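Local structure of putative exported protein (Bordetella pertussis Tohama I, 2PFZ) at residues G62-L66 with T67-N71; V75-L78 with D79-F83; L94-A97 with Q98-F101; E103-L106 with A107-M111. The protein binds pyroglutamic acid in the periplasm as the extracytoplasmic solute receptor of a TRAP (tripartite ATP-independent periplasmic) transporter, probably delivering it for uptake. All coordinates share one frame; numbering follows the deposited sequence.

Contact 1: G62-L66 with T67-N71; sequences GEILL and TNFAN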
loop_
_atom_site.group_PDB
_atom_site.type_symbol
_atom_site.label_atom_id
_atom_site.label_comp_id
_atom_site.label_asym_id
_atom_site.label_seq_id
_atom_site.Cartn_x
_atom_site.Cartn_y
_atom_site.Cartn_z
ATOM N N GLY A 62 -3.739 -6.314 12.653
ATOM C CA GLY A 62 -2.544 -6.353 11.829
ATOM C C GLY A 62 -2.673 -5.461 10.610
ATOM O O GLY A 62 -3.773 -5.226 10.135
ATOM N N GLU A 63 -1.539 -4.978 10.111
ATOM C CA GLU A 63 -1.513 -4.100 8.939
ATOM C C GLU A 63 -1.060 -4.868 7.690
ATOM O O GLU A 63 0.007 -5.537 7.693
ATOM C CB GLU A 63 -0.574 -2.918 9.180
ATOM C CG GLU A 63 -0.709 -1.888 8.064
ATOM C CD GLU A 63 0.516 -1.062 7.841
ATOM O OE1 GLU A 63 1.662 -1.602 7.886
ATOM O OE2 GLU A 63 0.307 0.137 7.568
ATOM N N ILE A 64 -1.867 -4.793 6.634
ATOM C CA ILE A 64 -1.523 -5.420 5.362
ATOM C C ILE A 64 -1.467 -4.365 4.244
ATOM O O ILE A 64 -1.947 -3.247 4.424
ATOM C CB ILE A 64 -2.539 -6.520 4.924
ATOM C CG1 ILE A 64 -3.960 -5.947 4.782
ATOM C CG2 ILE A 64 -2.495 -7.778 5.849
ATOM C CD1 ILE A 64 -4.798 -6.684 3.756
ATOM N N LEU A 65 -0.862 -4.739 3.117
ATOM C CA LEU A 65 -0.920 -3.981 1.873
ATOM C C LEU A 65 -1.966 -4.702 1.054
ATOM O O LEU A 65 -1.788 -5.892 0.740
ATOM C CB LEU A 65 0.411 -4.085 1.128
ATOM C CG LEU A 65 0.453 -3.445 -0.261
ATOM C CD1 LEU A 65 0.458 -1.953 -0.114
ATOM C CD2 LEU A 65 1.684 -3.980 -1.030
ATOM N N LEU A 66 -3.050 -4.015 0.709
ATOM C CA LEU A 66 -4.186 -4.710 0.071
ATOM C C LEU A 66 -3.752 -5.486 -1.161
ATOM O O LEU A 66 -4.146 -6.638 -1.350
ATOM C CB LEU A 66 -5.295 -3.725 -0.309
ATOM C CG LEU A 66 -5.986 -2.996 0.845
ATOM C CD1 LEU A 66 -6.881 -1.872 0.360
ATOM C CD2 LEU A 66 -6.759 -3.999 1.680
ATOM N N THR A 67 -2.965 -4.844 -2.022
ATOM C CA THR A 67 -2.558 -5.455 -3.287
ATOM C C THR A 67 -1.698 -6.727 -3.159
ATOM O O THR A 67 -1.551 -7.450 -4.129
ATOM C CB THR A 67 -1.902 -4.433 -4.279
ATOM O OG1 THR A 67 -0.905 -3.645 -3.610
ATOM C CG2 THR A 67 -2.964 -3.526 -4.895
ATOM N N ASN A 68 -1.129 -6.996 -1.978
ATOM C CA ASN A 68 -0.444 -8.274 -1.773
ATOM C C ASN A 68 -1.393 -9.449 -1.933
ATOM O O ASN A 68 -0.947 -10.599 -2.142
ATOM C CB ASN A 68 0.212 -8.361 -0.395
ATOM C CG ASN A 68 1.643 -7.877 -0.386
ATOM O OD1 ASN A 68 2.159 -7.453 0.670
ATOM N ND2 ASN A 68 2.314 -7.967 -1.538
ATOM N N PHE A 69 -2.699 -9.166 -1.846
ATOM C CA PHE A 69 -3.706 -10.218 -1.822
ATOM C C PHE A 69 -4.552 -10.289 -3.090
ATOM O O PHE A 69 -5.568 -10.978 -3.151
ATOM C CB PHE A 69 -4.473 -10.142 -0.470
ATOM C CG PHE A 69 -3.538 -10.237 0.690
ATOM C CD1 PHE A 69 -3.043 -11.481 1.092
ATOM C CD2 PHE A 69 -3.014 -9.093 1.279
ATOM C CE1 PHE A 69 -2.099 -11.584 2.089
ATOM C CE2 PHE A 69 -2.077 -9.184 2.301
ATOM C CZ PHE A 69 -1.611 -10.422 2.707
ATOM N N ALA A 70 -4.038 -9.657 -4.151
ATOM C CA ALA A 70 -4.718 -9.578 -5.447
ATOM C C ALA A 70 -5.030 -10.938 -6.061
ATOM O O ALA A 70 -6.050 -11.086 -6.767
ATOM C CB ALA A 70 -3.919 -8.699 -6.431
ATOM N N ASN A 71 -4.196 -11.940 -5.789
ATOM C CA ASN A 71 -4.458 -13.280 -6.328
ATOM C C ASN A 71 -5.543 -14.039 -5.565
ATOM O O ASN A 71 -6.071 -15.034 -6.057
ATOM C CB ASN A 71 -3.166 -14.092 -6.479
ATOM C CG ASN A 71 -2.268 -13.546 -7.592
ATOM O OD1 ASN A 71 -1.059 -13.743 -7.585
ATOM N ND2 ASN A 71 -2.868 -12.851 -8.545
HETATM O O HOH W 1 0.884 -7.113 3.422
#
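The Phe69 ring turns back on Ile64 and the two carbonyls after it. Leu66 O lies at the ring edge, near its plane, while Ile64 CB and Leu65 O come in obliquely. The closest apolar approach is Ile64 CB to Phe69 CE2 at 3.8 Å, with CG2 and CD1 of the isoleucine also touching that side of the ring. Phe69 CG is set beside its backbone N (chi1 -56°), which directs the ring toward Ile64; that N bonds to Leu66 O at 3.0 Å. Asn68 N likewise reaches Leu65 O (3.0 Å), and these two i to i+3 bonds define a 3-10 turn directly after the strand.

The Asn68 side chain crosses that of Leu65 at about a right angle, OD1 standing 3.8 Å from Leu65 CB. A water donates to Asn68 OD1 and accepts from Leu65 N (3.0 Å), while Asn68 ND2 bonds to Tyr144 O, so both ends of the amide are fixed. Thr67 OG1 lies 3.6 Å from Leu65 CG, and the leucine side chain comes within about 4 Å of the bound pyroglutamic acid.

Strand 61-65 pairs with the antiparallel strand 207-213, and helix 50-55 packs against both Ile64 and Phe69.

Contact 2: V75-L78 with D79-F83; sequences VYEL and DGLPF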
loop_
_atom_site.group_PDB
_atom_site.type_symbol
_atom_site.label_atom_id
_atom_site.label_comp_id
_atom_site.label_asym_id
_atom_site.label_seq_id
_atom_site.Cartn_x
_atom_site.Cartn_y
_atom_site.Cartn_z
ATOM N N VAL A 75 -11.060 -7.902 -5.288
ATOM C CA VAL A 75 -11.277 -6.672 -4.523
ATOM C C VAL A 75 -9.950 -6.092 -4.041
ATOM O O VAL A 75 -9.844 -4.886 -3.889
ATOM C CB VAL A 75 -12.228 -6.872 -3.292
ATOM C CG1 VAL A 75 -11.536 -7.674 -2.208
ATOM C CG2 VAL A 75 -12.709 -5.492 -2.729
ATOM N N TYR A 76 -8.948 -6.951 -3.852
ATOM C CA TYR A 76 -7.638 -6.562 -3.322
ATOM C C TYR A 76 -6.742 -5.869 -4.350
ATOM O O TYR A 76 -5.817 -5.148 -3.975
ATOM C CB TYR A 76 -6.910 -7.787 -2.763
ATOM C CG TYR A 76 -7.500 -8.214 -1.461
ATOM C CD1 TYR A 76 -7.421 -7.368 -0.332
ATOM C CD2 TYR A 76 -8.174 -9.427 -1.342
ATOM C CE1 TYR A 76 -8.000 -7.739 0.879
ATOM C CE2 TYR A 76 -8.758 -9.817 -0.114
ATOM C CZ TYR A 76 -8.668 -8.963 0.980
ATOM O OH TYR A 76 -9.227 -9.305 2.205
ATOM N N GLU A 77 -7.044 -6.089 -5.628
ATOM C CA GLU A 77 -6.215 -5.602 -6.748
ATOM C C GLU A 77 -6.478 -4.147 -7.115
ATOM O O GLU A 77 -5.580 -3.466 -7.643
ATOM C CB GLU A 77 -6.395 -6.498 -7.981
ATOM C CG GLU A 77 -5.517 -6.091 -9.181
ATOM C CD GLU A 77 -5.583 -7.046 -10.359
ATOM O OE1 GLU A 77 -6.266 -8.083 -10.276
ATOM O OE2 GLU A 77 -4.934 -6.747 -11.388
ATOM N N LEU A 78 -7.691 -3.672 -6.814
ATOM C CA LEU A 78 -8.245 -2.426 -7.326
ATOM C C LEU A 78 -7.343 -1.204 -7.211
ATOM O O LEU A 78 -7.117 -0.519 -8.213
ATOM C CB LEU A 78 -9.654 -2.165 -6.722
ATOM C CG LEU A 78 -10.414 -0.945 -7.281
ATOM C CD1 LEU A 78 -10.568 -0.990 -8.821
ATOM C CD2 LEU A 78 -11.789 -0.824 -6.611
ATOM N N ASP A 79 -6.812 -0.933 -6.026
ATOM C CA ASP A 79 -5.968 0.261 -5.844
ATOM C C ASP A 79 -4.525 0.128 -6.386
ATOM O O ASP A 79 -3.721 1.052 -6.234
ATOM C CB ASP A 79 -6.016 0.780 -4.389
ATOM C CG ASP A 79 -5.242 -0.083 -3.405
ATOM O OD1 ASP A 79 -4.314 -0.836 -3.799
ATOM O OD2 ASP A 79 -5.535 0.047 -2.190
ATOM N N GLY A 80 -4.226 -1.007 -7.029
ATOM C CA GLY A 80 -2.943 -1.195 -7.700
ATOM C C GLY A 80 -3.050 -1.091 -9.207
ATOM O O GLY A 80 -2.044 -1.243 -9.916
ATOM N N LEU A 81 -4.262 -0.909 -9.730
ATOM C CA LEU A 81 -4.417 -0.782 -11.198
ATOM C C LEU A 81 -3.858 0.575 -11.620
ATOM O O LEU A 81 -4.239 1.571 -11.014
ATOM C CB LEU A 81 -5.900 -0.863 -11.577
ATOM C CG LEU A 81 -6.571 -2.211 -11.303
ATOM C CD1 LEU A 81 -8.077 -2.116 -11.657
ATOM C CD2 LEU A 81 -5.890 -3.353 -12.071
ATOM N N PRO A 82 -2.928 0.623 -12.610
ATOM C CA PRO A 82 -2.368 1.945 -13.003
ATOM C C PRO A 82 -3.321 2.845 -13.785
ATOM O O PRO A 82 -4.210 2.384 -14.515
ATOM C CB PRO A 82 -1.141 1.604 -13.882
ATOM C CG PRO A 82 -1.256 0.200 -14.229
ATOM C CD PRO A 82 -2.301 -0.495 -13.343
ATOM N N PHE A 83 -3.144 4.139 -13.587
ATOM C CA PHE A 83 -3.896 5.156 -14.313
ATOM C C PHE A 83 -5.419 5.048 -14.247
ATOM O O PHE A 83 -6.123 5.234 -15.232
ATOM C CB PHE A 83 -3.297 5.326 -15.727
ATOM C CG PHE A 83 -1.956 5.988 -15.658
ATOM C CD1 PHE A 83 -1.883 7.376 -15.593
ATOM C CD2 PHE A 83 -0.796 5.245 -15.522
ATOM C CE1 PHE A 83 -0.676 8.016 -15.447
ATOM C CE2 PHE A 83 0.451 5.920 -15.381
ATOM C CZ PHE A 83 0.466 7.300 -15.352
HETATM O O HOH W 2 -5.906 2.026 -8.878
#
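Leu81 receives two side chains of the preceding turn, one on each of its methyl branches. The extended Glu77 chain crosses it at about a right angle, with OE2 3.6 Å from Leu81 CD2 and Glu77 CG on the same methyl. Leu78 comes in at a slant and meets the other branch, CD1 to CD1, at 3.9 Å. The torsions are consistent with this division: Leu78 CG is trans to its backbone N (chi1 -174°), whereas Leu81 CG is trans to its carbonyl carbon (chi1 -65°), and Leu81 CG also lies against Leu78 O.

The main chain beneath is a 3-10 turn. Gly80 N binds Glu77 O at 2.9 Å, and Leu81 N binds Leu78 O at 3.3 Å with a nearly straight N-H...O angle of 166°; in each the donor stands above the carbonyl plane. A water lies within hydrogen-bonding distance of both Leu78 O (2.9 Å) and Leu81 O (2.7 Å), at the point where the chain leaves the turn, though it has more acceptors in reach than protons to give.

The carboxylates point out of the turn to lysines: Glu77 OE1 forms a salt bridge with Lys286, and Asp79 OD2 one with Lys207, which would probably favour the charged form of both acids. Leu78 packs on Leu94 and Gln98 of helix 88-107 and on helix 289-299, while Glu77 lies against Trp283 of helix 266-287.

Contact 3: L94-A97 with Q98-F101; sequences LYQA and QKPF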
loop_
_atom_site.group_PDB
_atom_site.type_symbol
_atom_site.label_atom_id
_atom_site.label_comp_id
_atom_site.label_asym_id
_atom_site.label_seq_id
_atom_site.Cartn_x
_atom_site.Cartn_y
_atom_site.Cartn_z
ATOM N N LEU A 94 -11.824 6.292 -4.790
ATOM C CA LEU A 94 -11.735 4.882 -5.187
ATOM C C LEU A 94 -11.910 4.013 -3.966
ATOM O O LEU A 94 -12.617 3.023 -3.995
ATOM C CB LEU A 94 -10.388 4.567 -5.860
ATOM C CG LEU A 94 -10.244 3.131 -6.408
ATOM C CD1 LEU A 94 -11.329 2.808 -7.467
ATOM C CD2 LEU A 94 -8.828 2.962 -7.002
ATOM N N TYR A 95 -11.234 4.390 -2.889
ATOM C CA TYR A 95 -11.372 3.706 -1.606
ATOM C C TYR A 95 -12.829 3.624 -1.152
ATOM O O TYR A 95 -13.303 2.543 -0.779
ATOM C CB TYR A 95 -10.520 4.446 -0.558
ATOM C CG TYR A 95 -10.723 4.022 0.906
ATOM C CD1 TYR A 95 -11.071 2.706 1.260
ATOM C CD2 TYR A 95 -10.514 4.947 1.933
ATOM C CE1 TYR A 95 -11.227 2.331 2.619
ATOM C CE2 TYR A 95 -10.684 4.582 3.294
ATOM C CZ TYR A 95 -11.042 3.288 3.614
ATOM O OH TYR A 95 -11.151 2.953 4.955
ATOM N N GLN A 96 -13.525 4.757 -1.131
ATOM C CA GLN A 96 -14.930 4.781 -0.690
ATOM C C GLN A 96 -15.827 3.862 -1.514
ATOM O O GLN A 96 -16.691 3.183 -0.964
ATOM C CB GLN A 96 -15.457 6.219 -0.688
ATOM C CG GLN A 96 -14.784 7.123 0.363
ATOM C CD GLN A 96 -14.752 6.518 1.769
ATOM O OE1 GLN A 96 -13.697 6.134 2.273
ATOM N NE2 GLN A 96 -15.895 6.458 2.411
ATOM N N ALA A 97 -15.577 3.810 -2.827
ATOM C CA ALA A 97 -16.245 2.882 -3.746
ATOM C C ALA A 97 -15.930 1.396 -3.414
ATOM O O ALA A 97 -16.818 0.507 -3.451
ATOM C CB ALA A 97 -15.817 3.204 -5.165
ATOM N N GLN A 98 -14.674 1.142 -3.062
ATOM C CA GLN A 98 -14.188 -0.224 -2.778
ATOM C C GLN A 98 -14.610 -0.741 -1.411
ATOM O O GLN A 98 -14.782 -1.949 -1.205
ATOM C CB GLN A 98 -12.655 -0.198 -2.798
ATOM C CG GLN A 98 -11.929 -1.505 -2.537
ATOM C CD GLN A 98 -10.409 -1.290 -2.404
ATOM O OE1 GLN A 98 -9.967 -0.236 -1.945
ATOM N NE2 GLN A 98 -9.617 -2.299 -2.793
ATOM N N LYS A 99 -14.738 0.189 -0.478
ATOM C CA LYS A 99 -14.783 -0.140 0.950
ATOM C C LYS A 99 -15.883 -1.154 1.305
ATOM O O LYS A 99 -15.604 -2.126 1.996
ATOM C CB LYS A 99 -14.934 1.137 1.774
ATOM C CG LYS A 99 -14.627 0.936 3.251
ATOM C CD LYS A 99 -14.796 2.201 4.063
ATOM C CE LYS A 99 -14.313 1.976 5.510
ATOM N NZ LYS A 99 -14.415 3.208 6.372
ATOM N N PRO A 100 -17.128 -0.945 0.833
ATOM C CA PRO A 100 -18.175 -1.912 1.221
ATOM C C PRO A 100 -17.876 -3.349 0.770
ATOM O O PRO A 100 -18.183 -4.325 1.480
ATOM C CB PRO A 100 -19.444 -1.369 0.532
ATOM C CG PRO A 100 -19.134 0.079 0.233
ATOM C CD PRO A 100 -17.666 0.132 -0.028
ATOM N N PHE A 101 -17.267 -3.480 -0.397
ATOM C CA PHE A 101 -16.878 -4.784 -0.912
ATOM C C PHE A 101 -15.673 -5.397 -0.177
ATOM O O PHE A 101 -15.612 -6.615 -0.019
ATOM C CB PHE A 101 -16.639 -4.707 -2.418
ATOM C CG PHE A 101 -17.881 -4.378 -3.201
ATOM C CD1 PHE A 101 -18.679 -5.397 -3.718
ATOM C CD2 PHE A 101 -18.273 -3.052 -3.390
ATOM C CE1 PHE A 101 -19.853 -5.101 -4.415
ATOM C CE2 PHE A 101 -19.451 -2.752 -4.096
ATOM C CZ PHE A 101 -20.222 -3.790 -4.615
HETATM O O HOH W 3 -13.306 5.626 5.288
#
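Leu94 and Gln98 are joined through the main chain, Gln98 N donating to Leu94 O at 2.9 Å. Gln98 CB rests on the same oxygen, and its extended side chain carries the amide away from this turn, where NE2 bonds to Val75 O and OE1 to Lys207.

Tyr95 follows, and the extended Lys99 chain passes its ring at a slant. Lys99 CG meets ring atom CE1 of Tyr95 at 3.7 Å, and farther out Lys99 CE lies 3.4 Å from Tyr95 OH. Both side chains leave the helix with CG trans to the backbone N (chi1 170° for Tyr95, -165° for Lys99), which brings the two together. The hydroxyl itself is hydrogen-bonded to Glu236. Beneath the pair, the Lys99 N to Tyr95 O bond is weak, its N-H...O angle only 127°.

Gln96 folds back so that OE1 sits over one face of the Tyr95 ring, 3.4 Å above the plane and toward the rim. A water donates to that OE1 and accepts from Lys99 NZ at 2.9 Å, linking residues i and i+3. Gln96 O, in turn, faces Pro100 CD at 3.3 Å.

Ala97 O has Pro100 CD at 3.5 Å and, farther along, the edge of the Phe101 ring near its plane. Pro100 has no N-H to donate, and Phe101 N also makes no bond to the turn before; helix 88-107 is bent here, as is characteristic of a proline kink.

Contact 4: E103-L106 with A107-M111; sequences EKKL and ASQGM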
loop_
_atom_site.group_PDB
_atom_site.type_symbol
_atom_site.label_atom_id
_atom_site.label_comp_id
_atom_site.label_asym_id
_atom_site.label_seq_id
_atom_site.Cartn_x
_atom_site.Cartn_y
_atom_site.Cartn_z
ATOM N N GLU A 103 -14.978 -4.729 3.037
ATOM C CA GLU A 103 -15.573 -5.122 4.310
ATOM C C GLU A 103 -16.363 -6.409 4.197
ATOM O O GLU A 103 -16.281 -7.256 5.074
ATOM C CB GLU A 103 -16.469 -4.016 4.855
ATOM C CG GLU A 103 -15.727 -2.765 5.245
ATOM C CD GLU A 103 -16.593 -1.820 6.012
ATOM O OE1 GLU A 103 -17.160 -0.905 5.394
ATOM O OE2 GLU A 103 -16.737 -2.014 7.230
ATOM N N LYS A 104 -17.158 -6.545 3.135
ATOM C CA LYS A 104 -17.892 -7.782 2.879
ATOM C C LYS A 104 -16.947 -8.990 2.757
ATOM O O LYS A 104 -17.131 -10.006 3.451
ATOM C CB LYS A 104 -18.803 -7.637 1.650
ATOM C CG LYS A 104 -19.485 -8.938 1.196
ATOM C CD LYS A 104 -20.349 -8.725 -0.013
ATOM C CE LYS A 104 -21.159 -9.964 -0.402
ATOM N NZ LYS A 104 -21.824 -9.755 -1.751
ATOM N N LYS A 105 -15.923 -8.868 1.907
ATOM C CA LYS A 105 -14.961 -9.952 1.727
ATOM C C LYS A 105 -14.263 -10.298 3.032
ATOM O O LYS A 105 -14.138 -11.469 3.373
ATOM C CB LYS A 105 -13.934 -9.602 0.634
ATOM C CG LYS A 105 -12.811 -10.644 0.456
ATOM C CD LYS A 105 -13.334 -11.880 -0.274
ATOM C CE LYS A 105 -12.306 -13.009 -0.252
ATOM N NZ LYS A 105 -12.956 -14.204 -0.832
ATOM N N LEU A 106 -13.827 -9.280 3.771
ATOM C CA LEU A 106 -13.160 -9.524 5.042
ATOM C C LEU A 106 -14.105 -10.203 6.033
ATOM O O LEU A 106 -13.693 -11.116 6.770
ATOM C CB LEU A 106 -12.615 -8.223 5.633
ATOM C CG LEU A 106 -11.310 -7.669 5.027
ATOM C CD1 LEU A 106 -11.125 -6.231 5.488
ATOM C CD2 LEU A 106 -10.093 -8.523 5.382
ATOM N N ALA A 107 -15.360 -9.763 6.044
ATOM C CA ALA A 107 -16.370 -10.383 6.923
ATOM C C ALA A 107 -16.579 -11.879 6.681
ATOM O O ALA A 107 -16.756 -12.633 7.660
ATOM C CB ALA A 107 -17.681 -9.642 6.880
ATOM N N SER A 108 -16.539 -12.303 5.411
ATOM C CA SER A 108 -16.649 -13.725 5.014
ATOM C C SER A 108 -15.537 -14.610 5.581
ATOM O O SER A 108 -15.648 -15.843 5.570
ATOM C CB SER A 108 -16.683 -13.871 3.487
ATOM O OG SER A 108 -15.380 -13.705 2.940
ATOM N N GLN A 109 -14.463 -13.981 6.061
ATOM C CA GLN A 109 -13.337 -14.680 6.674
ATOM C C GLN A 109 -13.116 -14.224 8.124
ATOM O O GLN A 109 -12.007 -14.306 8.645
ATOM C CB GLN A 109 -12.048 -14.472 5.853
ATOM C CG GLN A 109 -12.094 -15.029 4.430
ATOM C CD GLN A 109 -10.855 -14.669 3.600
ATOM O OE1 GLN A 109 -10.070 -13.770 3.957
ATOM N NE2 GLN A 109 -10.689 -15.363 2.465
ATOM N N GLY A 110 -14.162 -13.702 8.757
ATOM C CA GLY A 110 -14.105 -13.339 10.177
ATOM C C GLY A 110 -13.233 -12.154 10.557
ATOM O O GLY A 110 -12.739 -12.099 11.690
ATOM N N MET A 111 -13.044 -11.201 9.637
ATOM C CA MET A 111 -12.253 -9.995 9.934
ATOM C C MET A 111 -13.020 -8.698 9.712
ATOM O O MET A 111 -13.987 -8.653 8.946
ATOM C CB MET A 111 -10.950 -9.971 9.109
ATOM C CG MET A 111 -10.020 -11.106 9.482
ATOM S SD MET A 111 -8.550 -11.181 8.487
ATOM C CE MET A 111 -9.150 -12.089 7.067
HETATM O O HOH W 4 -15.703 -6.923 7.621
HETATM O O HOH W 5 -14.903 -15.267 0.709
#
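A Schellman motif ends helix 88-107, and its two defining bonds are both present. Met111 N reaches back to Leu106 O at 2.9 Å, and Gly110 N binds Ala107 O at 3.0 Å; Gly110, with phi 69°, is the C-prime residue. Leu106 O also accepts from Gln109 N, and the two donors approach it from opposite faces of the carbonyl plane, so one oxygen pins both the last turn and the departing chain. Ahead of this, Ala107 N to Glu103 O and Ser108 N to Lys104 O are ordinary helical i to i+4 bonds.

Ser108 adds a side-chain bond, OG donating to Lys105 O at 2.6 Å. The torsion chi1 of 77° places OG between the backbone N and carbonyl carbon, facing back along the helix. A water then donates to Ser108 OG and accepts from Lys105 NZ (2.7 Å); the ammonium has a further, long and weak ion pair with Asp73. Bent at chi2 (75°), the lysine chain brings CE to 3.9 Å from Gln109 NE2.

Ala107 to Gly110 form a type I beta turn, through which the chain passes into strand 111-118. Met111 crosses Leu106 at about a right angle, its CE 4.1 Å from Leu106 CD2, and both side chains touch Leu211 of strand 207-213. Another water donates to Glu103 O and to Met111 O (2.8 Å), bridging the helix to the first residue of the strand.

From the N terminus the four contacts come in series, each a local turn, and none nests in or crosses another. Contact 1 turns the chain out of strand 61-65; contact 2 turns it again before helix 88-107. The two touch directly, Thr67 CG2 to Asp79 OD1 and Leu66 O to Tyr76 CB. Contact 3 lies within the helix on which contact 2 packs, Val75 CG2 of the latter reaching Phe101 C. Contact 4 closes the helix end and leads the chain into strand 111-118; Tyr76 OH of contact 2 packs on Leu106 CD2 at that helix end. The series thus connects the two outer strands of the 61-65, 207-213, 111-118 sheet.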